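Local coordinates for hypothetical protein PH1952 (Pyrococcus horikoshii, PDB 1ZJJ) that is uncharacterised but probably acts as a magnesium-dependent phosphatase of the haloacid dehalogenase (HAD) superfamily, at residues B[206-211]-B[251-256]; B[214-219]-B[224-229]. One frame throughout, in Å; residues are numbered along the deposited sequence.

Strands 204-209 and 225-229 are neighbours in the parallel six-stranded sheet, and the two contacts lie on its opposite faces with their centres about 9 Å apart. Contact 1 sits where V208 points, contact 2 where M207 points. The strands are joined by probable hydrogen bonds from M207 N to K225 O (2.9 Å) and from I227 N to M207 O (2.9 Å). Segment 206-211 carries D210 to the magnesium ion, and D215 of contact 2 reaches back to accept a hydrogen bond from R211 N. The nearest side-chain atom of M228, in contact 2, lies about 9 Å from the metal.

Contact 1. Residues B[206-211]-B[251-256]; sequences WMVGDR and PSVYEL. With MG (magnesium ion), chain D.
V208 makes the close contacts from the first segment's side, sending one methyl to V253 and the other to L256. Along the second segment, S252 turns away from the strand and organises its own loop. Its OG bonds to E255 OE1 (2.7 Å) on the syn side of the carboxylate, and accepts from Y254 N at 3.2 Å, which makes an ST turn. V253 comes next, its CA 7.9 Å from that of V208, the shortest CA separation between the segments. V253 CG1 lies against V208 CG1 at 3.9 Å, the two valines crossing at a slant, and V253 also packs on V11, V22 and L25. At L256 the approach is tip to tip, L256 CD1 meeting V208 CG2 at 3.9 Å. With CG1 of V208 anti to its backbone N (chi1 179°) and CG2 beside that nitrogen, the two methyls are spread so that each finds its own partner. The joint is wholly apolar and buried, and F6 of the adjoining strand touches both V208 and L256.

Just past the strand, D210 binds the magnesium ion through OD1 at 2.3 Å. Three waters, D7 OD2 and the backbone O of D9 bring the ligands to six. D210 OD2 takes a hydrogen bond from V233 N and another, 2.7 Å long, from metal-bound water 1, so both carboxylate oxygens are engaged and the group is fixed in rotation. An aspartate at the C-terminal end of a central parallel strand, facing the aspartates that follow strand 2-6, completes a metal site of the kind found in the Rossmann-like HAD fold.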
loop_
_atom_site.group_PDB
_atom_site.type_symbol
_atom_site.label_atom_id
_atom_site.label_comp_id
_atom_site.label_asym_id
_atom_site.label_seq_id
_atom_site.Cartn_x
_atom_site.Cartn_y
_atom_site.Cartn_z
ATOM N N TRP B 206 6.014 -30.128 12.878
ATOM C CA TRP B 206 5.059 -30.305 11.786
ATOM C C TRP B 206 4.224 -29.025 11.725
ATOM O O TRP B 206 3.851 -28.473 12.761
ATOM C CB TRP B 206 4.107 -31.470 12.051
ATOM C CG TRP B 206 4.695 -32.842 11.925
ATOM C CD1 TRP B 206 6.017 -33.175 11.792
ATOM C CD2 TRP B 206 3.974 -34.078 11.980
ATOM N NE1 TRP B 206 6.158 -34.544 11.768
ATOM C CE2 TRP B 206 4.921 -35.121 11.883
ATOM C CE3 TRP B 206 2.616 -34.402 12.108
ATOM C CZ2 TRP B 206 4.555 -36.473 11.908
ATOM C CZ3 TRP B 206 2.250 -35.745 12.134
ATOM C CH2 TRP B 206 3.219 -36.764 12.035
ATOM N N MET B 207 3.935 -28.560 10.517
ATOM C CA MET B 207 3.131 -27.354 10.321
ATOM C C MET B 207 1.873 -27.736 9.549
ATOM O O MET B 207 1.952 -28.323 8.473
ATOM C CB MET B 207 3.916 -26.313 9.523
ATOM C CG MET B 207 3.169 -25.010 9.261
ATOM S SD MET B 207 2.882 -24.075 10.775
ATOM C CE MET B 207 1.223 -23.407 10.470
ATOM N N VAL B 208 0.715 -27.410 10.105
ATOM C CA VAL B 208 -0.551 -27.721 9.455
ATOM C C VAL B 208 -1.270 -26.419 9.108
ATOM O O VAL B 208 -1.608 -25.632 10.000
ATOM C CB VAL B 208 -1.459 -28.560 10.377
ATOM C CG1 VAL B 208 -2.766 -28.852 9.680
ATOM C CG2 VAL B 208 -0.751 -29.849 10.793
ATOM N N GLY B 209 -1.498 -26.188 7.818
ATOM C CA GLY B 209 -2.164 -24.961 7.400
ATOM C C GLY B 209 -3.011 -25.101 6.153
ATOM O O GLY B 209 -3.065 -26.171 5.544
ATOM N N ASP B 210 -3.682 -24.015 5.771
ATOM C CA ASP B 210 -4.531 -24.023 4.581
ATOM C C ASP B 210 -4.055 -23.028 3.529
ATOM O O ASP B 210 -4.633 -22.958 2.446
ATOM C CB ASP B 210 -5.979 -23.697 4.947
ATOM C CG ASP B 210 -6.141 -22.275 5.419
ATOM O OD1 ASP B 210 -5.429 -21.918 6.372
ATOM O OD2 ASP B 210 -6.960 -21.526 4.841
ATOM N N ARG B 211 -3.020 -22.252 3.847
ATOM C CA ARG B 211 -2.480 -21.278 2.896
ATOM C C ARG B 211 -1.077 -21.668 2.433
ATOM O O ARG B 211 -0.184 -21.905 3.241
ATOM C CB ARG B 211 -2.435 -19.871 3.505
ATOM C CG ARG B 211 -3.796 -19.184 3.623
ATOM C CD ARG B 211 -3.675 -17.796 4.276
ATOM N NE ARG B 211 -4.985 -17.251 4.621
ATOM C CZ ARG B 211 -5.699 -16.445 3.839
ATOM N NH1 ARG B 211 -5.232 -16.068 2.656
ATOM N NH2 ARG B 211 -6.895 -16.025 4.234
ATOM N N PRO B 251 -7.788 -34.081 4.091
ATOM C CA PRO B 251 -9.109 -33.461 3.963
ATOM C C PRO B 251 -9.330 -32.408 5.055
ATOM O O PRO B 251 -9.858 -31.321 4.798
ATOM C CB PRO B 251 -10.058 -34.649 4.110
ATOM C CG PRO B 251 -9.250 -35.791 3.553
ATOM C CD PRO B 251 -7.901 -35.547 4.173
ATOM N N SER B 252 -8.928 -32.752 6.276
ATOM C CA SER B 252 -9.060 -31.861 7.424
ATOM C C SER B 252 -8.125 -32.348 8.526
ATOM O O SER B 252 -7.504 -33.409 8.407
ATOM C CB SER B 252 -10.505 -31.848 7.941
ATOM O OG SER B 252 -10.800 -33.007 8.705
ATOM N N VAL B 253 -8.022 -31.582 9.605
ATOM C CA VAL B 253 -7.144 -31.976 10.697
ATOM C C VAL B 253 -7.635 -33.239 11.399
ATOM O O VAL B 253 -6.876 -33.884 12.116
ATOM C CB VAL B 253 -7.004 -30.859 11.740
ATOM C CG1 VAL B 253 -6.331 -29.648 11.105
ATOM C CG2 VAL B 253 -8.373 -30.499 12.305
ATOM N N TYR B 254 -8.899 -33.596 11.198
ATOM C CA TYR B 254 -9.415 -34.798 11.843
ATOM C C TYR B 254 -8.664 -36.031 11.347
ATOM O O TYR B 254 -8.364 -36.940 12.120
ATOM C CB TYR B 254 -10.915 -34.966 11.578
ATOM C CG TYR B 254 -11.480 -36.241 12.170
ATOM C CD1 TYR B 254 -11.482 -36.452 13.547
ATOM C CD2 TYR B 254 -11.985 -37.248 11.348
ATOM C CE1 TYR B 254 -11.972 -37.638 14.092
ATOM C CE2 TYR B 254 -12.478 -38.435 11.880
ATOM C CZ TYR B 254 -12.469 -38.625 13.249
ATOM O OH TYR B 254 -12.957 -39.802 13.771
ATOM N N GLU B 255 -8.356 -36.049 10.054
ATOM C CA GLU B 255 -7.638 -37.164 9.447
ATOM C C GLU B 255 -6.213 -37.326 9.977
ATOM O O GLU B 255 -5.554 -38.332 9.702
ATOM C CB GLU B 255 -7.606 -37.011 7.925
ATOM C CG GLU B 255 -8.906 -37.392 7.213
ATOM C CD GLU B 255 -10.075 -36.482 7.551
ATOM O OE1 GLU B 255 -9.916 -35.246 7.481
ATOM O OE2 GLU B 255 -11.160 -37.004 7.877
ATOM N N LEU B 256 -5.735 -36.339 10.731
ATOM C CA LEU B 256 -4.395 -36.413 11.301
ATOM C C LEU B 256 -4.318 -37.533 12.321
ATOM O O LEU B 256 -3.246 -38.063 12.585
ATOM C CB LEU B 256 -4.016 -35.102 11.997
ATOM C CG LEU B 256 -3.225 -34.064 11.203
ATOM C CD1 LEU B 256 -2.920 -32.871 12.119
ATOM C CD2 LEU B 256 -1.932 -34.676 10.683
HETATM MG MG MG D . -5.512 -20.058 7.654
HETATM O O HOH W 1 -6.576 -19.133 6.021
HETATM O O HOH W 2 -3.573 -19.506 6.911
HETATM O O HOH W 3 -5.553 -18.333 8.755
#

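Contact 2. Residues B[214-219]-B[224-229]; sequences TDIAFA and MKAIMV
Helix 214-219 and strand 225-229 run nearly antiparallel, at 163°, with their axes 7.5 Å apart at closest approach. The turn between them is closed where M224 N donates to A219 O (2.7 Å, N-H...O angle 162°). Close backbones need small side chains here: A219 CB rests on A226 CB at 3.7 Å and also against M224 CB. One turn back along the helix, I216 uses both branches. Its CG2 meets A226 CB at 3.9 Å, while CG1, beside the backbone N (chi1 -55°), carries CD1 onward to M228 CB, also 3.9 Å away, and over I227 O. The side chains of I216 and M228 cross at about a right angle, and the end of M228 leads away from 214-219, its side chain touching L212 earlier in the same helix.

At the other end M224 makes a Met-aromatic contact. Its SD approaches F218 obliquely, 3.8 Å from CE2 and 4.4 Å from the ring centroid. An alanine in place of M224 would remove the sulfur and its methyl, which would probably leave F218 without this neighbour and open a gap beside M207 and Y193.

The arrangement is the second half of the right-handed crossover formed by strand 204-209, helix 212-221 and strand 225-229. M207, on the first of these strands, is touched by both A219 and M224, while helix 190-199 flanks F218 through M192 and Y193, and A226 bonds through its backbone to L248 on the strand beyond.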
loop_
_atom_site.group_PDB
_atom_site.type_symbol
_atom_site.label_atom_id
_atom_site.label_comp_id
_atom_site.label_asym_id
_atom_site.label_seq_id
_atom_site.Cartn_x
_atom_site.Cartn_y
_atom_site.Cartn_z
ATOM N N THR B 214 1.778 -18.725 3.058
ATOM C CA THR B 214 2.251 -18.468 4.416
ATOM C C THR B 214 2.553 -19.764 5.165
ATOM O O THR B 214 3.705 -20.043 5.502
ATOM C CB THR B 214 1.231 -17.649 5.245
ATOM O OG1 THR B 214 -0.047 -18.290 5.211
ATOM C CG2 THR B 214 1.113 -16.239 4.704
ATOM N N ASP B 215 1.517 -20.563 5.406
ATOM C CA ASP B 215 1.679 -21.816 6.132
ATOM C C ASP B 215 2.664 -22.801 5.500
ATOM O O ASP B 215 3.643 -23.197 6.131
ATOM C CB ASP B 215 0.317 -22.488 6.307
ATOM C CG ASP B 215 -0.660 -21.617 7.061
ATOM O OD1 ASP B 215 -0.258 -21.035 8.089
ATOM O OD2 ASP B 215 -1.824 -21.516 6.634
ATOM N N ILE B 216 2.412 -23.194 4.259
ATOM C CA ILE B 216 3.293 -24.156 3.610
ATOM C C ILE B 216 4.671 -23.575 3.297
ATOM O O ILE B 216 5.683 -24.259 3.440
ATOM C CB ILE B 216 2.639 -24.718 2.330
ATOM C CG1 ILE B 216 1.270 -25.306 2.678
ATOM C CG2 ILE B 216 3.518 -25.801 1.718
ATOM C CD1 ILE B 216 1.304 -26.337 3.806
ATOM N N ALA B 217 4.714 -22.310 2.887
ATOM C CA ALA B 217 5.989 -21.671 2.581
ATOM C C ALA B 217 6.854 -21.672 3.840
ATOM O O ALA B 217 8.061 -21.888 3.789
ATOM C CB ALA B 217 5.750 -20.248 2.103
ATOM N N PHE B 218 6.201 -21.441 4.973
ATOM C CA PHE B 218 6.840 -21.400 6.278
ATOM C C PHE B 218 7.492 -22.747 6.599
ATOM O O PHE B 218 8.672 -22.814 6.929
ATOM C CB PHE B 218 5.771 -21.061 7.324
ATOM C CG PHE B 218 6.295 -20.878 8.721
ATOM C CD1 PHE B 218 7.278 -19.938 9.000
ATOM C CD2 PHE B 218 5.743 -21.602 9.777
ATOM C CE1 PHE B 218 7.705 -19.716 10.313
ATOM C CE2 PHE B 218 6.157 -21.392 11.088
ATOM C CZ PHE B 218 7.142 -20.445 11.359
ATOM N N ALA B 219 6.711 -23.817 6.488
ATOM C CA ALA B 219 7.198 -25.163 6.783
ATOM C C ALA B 219 8.419 -25.536 5.949
ATOM O O ALA B 219 9.410 -26.036 6.481
ATOM C CB ALA B 219 6.097 -26.168 6.556
ATOM N N MET B 224 10.008 -27.863 8.361
ATOM C CA MET B 224 8.919 -28.451 9.124
ATOM C C MET B 224 8.131 -29.290 8.131
ATOM O O MET B 224 8.046 -28.933 6.954
ATOM C CB MET B 224 7.994 -27.365 9.670
ATOM C CG MET B 224 8.670 -26.313 10.508
ATOM S SD MET B 224 7.551 -24.931 10.744
ATOM C CE MET B 224 6.437 -25.587 12.012
ATOM N N LYS B 225 7.563 -30.402 8.583
ATOM C CA LYS B 225 6.762 -31.218 7.681
ATOM C C LYS B 225 5.611 -30.320 7.238
ATOM O O LYS B 225 4.888 -29.773 8.075
ATOM C CB LYS B 225 6.216 -32.455 8.399
ATOM C CG LYS B 225 5.337 -33.339 7.518
ATOM C CD LYS B 225 4.739 -34.502 8.297
ATOM C CE LYS B 225 5.791 -35.532 8.669
ATOM N NZ LYS B 225 6.330 -36.209 7.455
ATOM N N ALA B 226 5.450 -30.166 5.928
ATOM C CA ALA B 226 4.406 -29.303 5.374
ATOM C C ALA B 226 3.094 -30.040 5.106
ATOM O O ALA B 226 2.940 -30.733 4.093
ATOM C CB ALA B 226 4.917 -28.636 4.084
ATOM N N ILE B 227 2.143 -29.878 6.018
ATOM C CA ILE B 227 0.847 -30.530 5.890
ATOM C C ILE B 227 -0.242 -29.527 5.554
ATOM O O ILE B 227 -0.477 -28.577 6.298
ATOM C CB ILE B 227 0.443 -31.239 7.197
ATOM C CG1 ILE B 227 1.570 -32.165 7.664
ATOM C CG2 ILE B 227 -0.855 -32.016 6.977
ATOM C CD1 ILE B 227 1.338 -32.765 9.042
ATOM N N MET B 228 -0.908 -29.733 4.428
ATOM C CA MET B 228 -1.976 -28.832 4.037
ATOM C C MET B 228 -3.324 -29.526 4.154
ATOM O O MET B 228 -3.465 -30.705 3.817
ATOM C CB MET B 228 -1.774 -28.345 2.598
ATOM C CG MET B 228 -2.753 -27.254 2.189
ATOM S SD MET B 228 -2.516 -26.633 0.504
ATOM C CE MET B 228 -3.905 -27.366 -0.336
ATOM N N VAL B 229 -4.311 -28.797 4.664
ATOM C CA VAL B 229 -5.661 -29.336 4.777
ATOM C C VAL B 229 -6.498 -28.617 3.729
ATOM O O VAL B 229 -6.146 -27.518 3.293
ATOM C CB VAL B 229 -6.263 -29.117 6.184
ATOM C CG1 VAL B 229 -5.539 -29.995 7.195
ATOM C CG2 VAL B 229 -6.180 -27.647 6.573
#